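Local coordinates for protein K7 (Vaccinia virus WR, PDB 3JRV), which binds the human RNA helicase DDX3 and the host factors TRAF6 and IRAK2, suppressing innate immune signalling through IRF3 and NF-kappa-B, at residues A10-V15 against R52-L57. Numbering follows the deposited sequence.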
# COMPACT_ATOMS: atom_id res chain seq x y z
N ALA A 10 -0.92 12.85 -11.11
CA ALA A 10 -1.83 12.00 -10.34
C ALA A 10 -2.27 12.75 -9.08
O ALA A 10 -1.50 13.49 -8.48
CB ALA A 10 -1.14 10.71 -9.92
N VAL A 11 -3.54 12.60 -8.71
CA VAL A 11 -4.08 13.30 -7.55
C VAL A 11 -4.19 12.33 -6.37
O VAL A 11 -4.64 11.17 -6.53
CB VAL A 11 -5.49 13.86 -7.88
CG1 VAL A 11 -6.05 14.65 -6.70
CG2 VAL A 11 -5.46 14.75 -9.13
N PHE A 12 -3.74 12.76 -5.19
CA PHE A 12 -3.79 11.93 -4.01
C PHE A 12 -4.72 12.57 -3.00
O PHE A 12 -4.36 13.57 -2.37
CB PHE A 12 -2.37 11.77 -3.45
CG PHE A 12 -1.46 11.10 -4.41
CD1 PHE A 12 -1.39 9.73 -4.43
CD2 PHE A 12 -0.72 11.83 -5.34
CE1 PHE A 12 -0.62 9.04 -5.33
CE2 PHE A 12 0.09 11.15 -6.26
CZ PHE A 12 0.10 9.74 -6.28
N TYR A 13 -5.94 12.06 -2.94
CA TYR A 13 -7.00 12.70 -2.17
C TYR A 13 -6.82 12.56 -0.66
O TYR A 13 -7.38 13.38 0.09
CB TYR A 13 -8.33 12.07 -2.55
CG TYR A 13 -8.70 12.41 -3.97
CD1 TYR A 13 -9.29 13.64 -4.29
CD2 TYR A 13 -8.46 11.50 -4.99
CE1 TYR A 13 -9.59 13.95 -5.60
CE2 TYR A 13 -8.80 11.79 -6.30
CZ TYR A 13 -9.37 13.00 -6.59
OH TYR A 13 -9.68 13.28 -7.92
N PHE A 14 -6.06 11.55 -0.22
CA PHE A 14 -5.93 11.33 1.22
C PHE A 14 -4.60 11.77 1.81
O PHE A 14 -4.37 11.63 3.04
CB PHE A 14 -6.10 9.84 1.54
CG PHE A 14 -7.46 9.29 1.18
CD1 PHE A 14 -8.49 9.26 2.12
CD2 PHE A 14 -7.69 8.75 -0.09
CE1 PHE A 14 -9.74 8.68 1.79
CE2 PHE A 14 -8.92 8.20 -0.43
CZ PHE A 14 -9.96 8.20 0.48
N VAL A 15 -3.70 12.28 0.96
CA VAL A 15 -2.31 12.53 1.35
C VAL A 15 -2.12 13.43 2.57
O VAL A 15 -1.18 13.18 3.34
CB VAL A 15 -1.48 13.04 0.16
CG1 VAL A 15 -1.97 14.43 -0.32
CG2 VAL A 15 0.01 13.13 0.50
N ARG A 52 -1.33 12.36 9.19
CA ARG A 52 -1.24 11.26 10.16
C ARG A 52 -1.74 9.94 9.60
O ARG A 52 -1.28 8.89 10.04
CB ARG A 52 -1.93 11.60 11.51
CG ARG A 52 -1.24 12.76 12.26
CD ARG A 52 -1.92 13.06 13.62
NE ARG A 52 -1.59 11.98 14.56
CZ ARG A 52 -2.43 11.43 15.44
NH1 ARG A 52 -3.68 11.85 15.56
NH2 ARG A 52 -2.02 10.44 16.22
N LEU A 53 -2.71 9.98 8.67
CA LEU A 53 -3.27 8.75 8.09
C LEU A 53 -2.20 8.00 7.27
O LEU A 53 -1.92 6.81 7.50
CB LEU A 53 -4.50 9.08 7.25
CG LEU A 53 -5.17 7.93 6.50
CD1 LEU A 53 -5.59 6.82 7.49
CD2 LEU A 53 -6.35 8.48 5.69
N TYR A 54 -1.59 8.70 6.33
CA TYR A 54 -0.46 8.10 5.57
C TYR A 54 0.67 7.68 6.49
O TYR A 54 1.23 6.60 6.30
CB TYR A 54 0.08 9.10 4.54
CG TYR A 54 -0.56 8.97 3.18
CD1 TYR A 54 -1.90 8.66 3.01
CD2 TYR A 54 0.18 9.34 2.04
CE1 TYR A 54 -2.51 8.66 1.73
CE2 TYR A 54 -0.39 9.29 0.78
CZ TYR A 54 -1.71 8.93 0.62
OH TYR A 54 -2.21 8.99 -0.66
N LYS A 55 1.01 8.49 7.49
CA LYS A 55 2.09 8.10 8.44
C LYS A 55 1.72 6.77 9.13
O LYS A 55 2.59 5.92 9.32
CB LYS A 55 2.36 9.23 9.45
CG LYS A 55 3.17 10.36 8.78
CD LYS A 55 3.42 11.49 9.74
CE LYS A 55 4.15 12.62 9.03
NZ LYS A 55 3.87 13.87 9.78
N GLU A 56 0.45 6.60 9.51
CA GLU A 56 0.05 5.32 10.12
C GLU A 56 0.25 4.16 9.16
O GLU A 56 0.74 3.09 9.57
CB GLU A 56 -1.42 5.33 10.56
CG GLU A 56 -1.70 5.80 11.97
CD GLU A 56 -0.73 5.35 13.06
OE1 GLU A 56 -0.51 4.15 13.40
OE2 GLU A 56 -0.30 6.28 13.73
N LEU A 57 -0.13 4.35 7.89
CA LEU A 57 0.06 3.29 6.88
C LEU A 57 1.55 3.01 6.70
O LEU A 57 1.93 1.83 6.53
CB LEU A 57 -0.59 3.64 5.53
CG LEU A 57 -2.12 3.85 5.66
CD1 LEU A 57 -2.64 4.28 4.26
CD2 LEU A 57 -2.76 2.55 6.07
O HOH W 1 -2.41 11.31 5.38
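A water bridges Phe-14 and Tyr-54: it accepts a 2.9 Å hydrogen bond from Tyr-54 N and lies 3.1 Å from Phe-14 O, placed to donate to it, although it has more acceptors in reach than protons to give. The contact lies in the Bcl-2-like helical fold of K7, where the loop preceding helix 26-42 passes beside the first turn of helix 52-58. Tyr-54 lies in that first turn, where an amide has no carbonyl of the same helix to bind, and the water probably serves instead.

No direct hydrogen bond joins the two segments; the rest is packing around the Tyr-54 ring, which reaches from the helix across to the loop backbone, turning one face to Val-15 CA. This atom sits 3.8 Å from the ring centroid and only 14° off the normal, a CH-pi contact made by the main chain itself. The same residue adds a methyl: with chi1 at 65° CG1 takes the place between the backbone N and the carbonyl carbon, and Val-15 CG2, anti to the N, comes to 3.9 Å from Tyr-54 CE2. At the other ortho-to-hydroxyl carbon, Tyr-54 CE1 meets Phe-14 CB at 3.8 Å, while the Phe-14 ring leads away from the tyrosine and meets Leu-53 more loosely, Phe-14 CD1 lying 4.2 Å from Leu-53 CD2.

The phenol end runs on to Phe-12, whose side chain crosses that of Tyr-54 at about a right angle. There the hydroxyl is hydrogen-bonded to Glu-32 of helix 26-42, whose OE2 also binds Phe-14 N and whose OE1 binds Tyr-13 N, so one carboxylate ties together loop and tyrosine. Trp-36 and Tyr-33 of that helix meet the Tyr-54 ring edge-to-face. Against Phe-12, Tyr-54 OH lies 3.9 Å from Phe-12 CD1, approaching the phenylalanine ring obliquely.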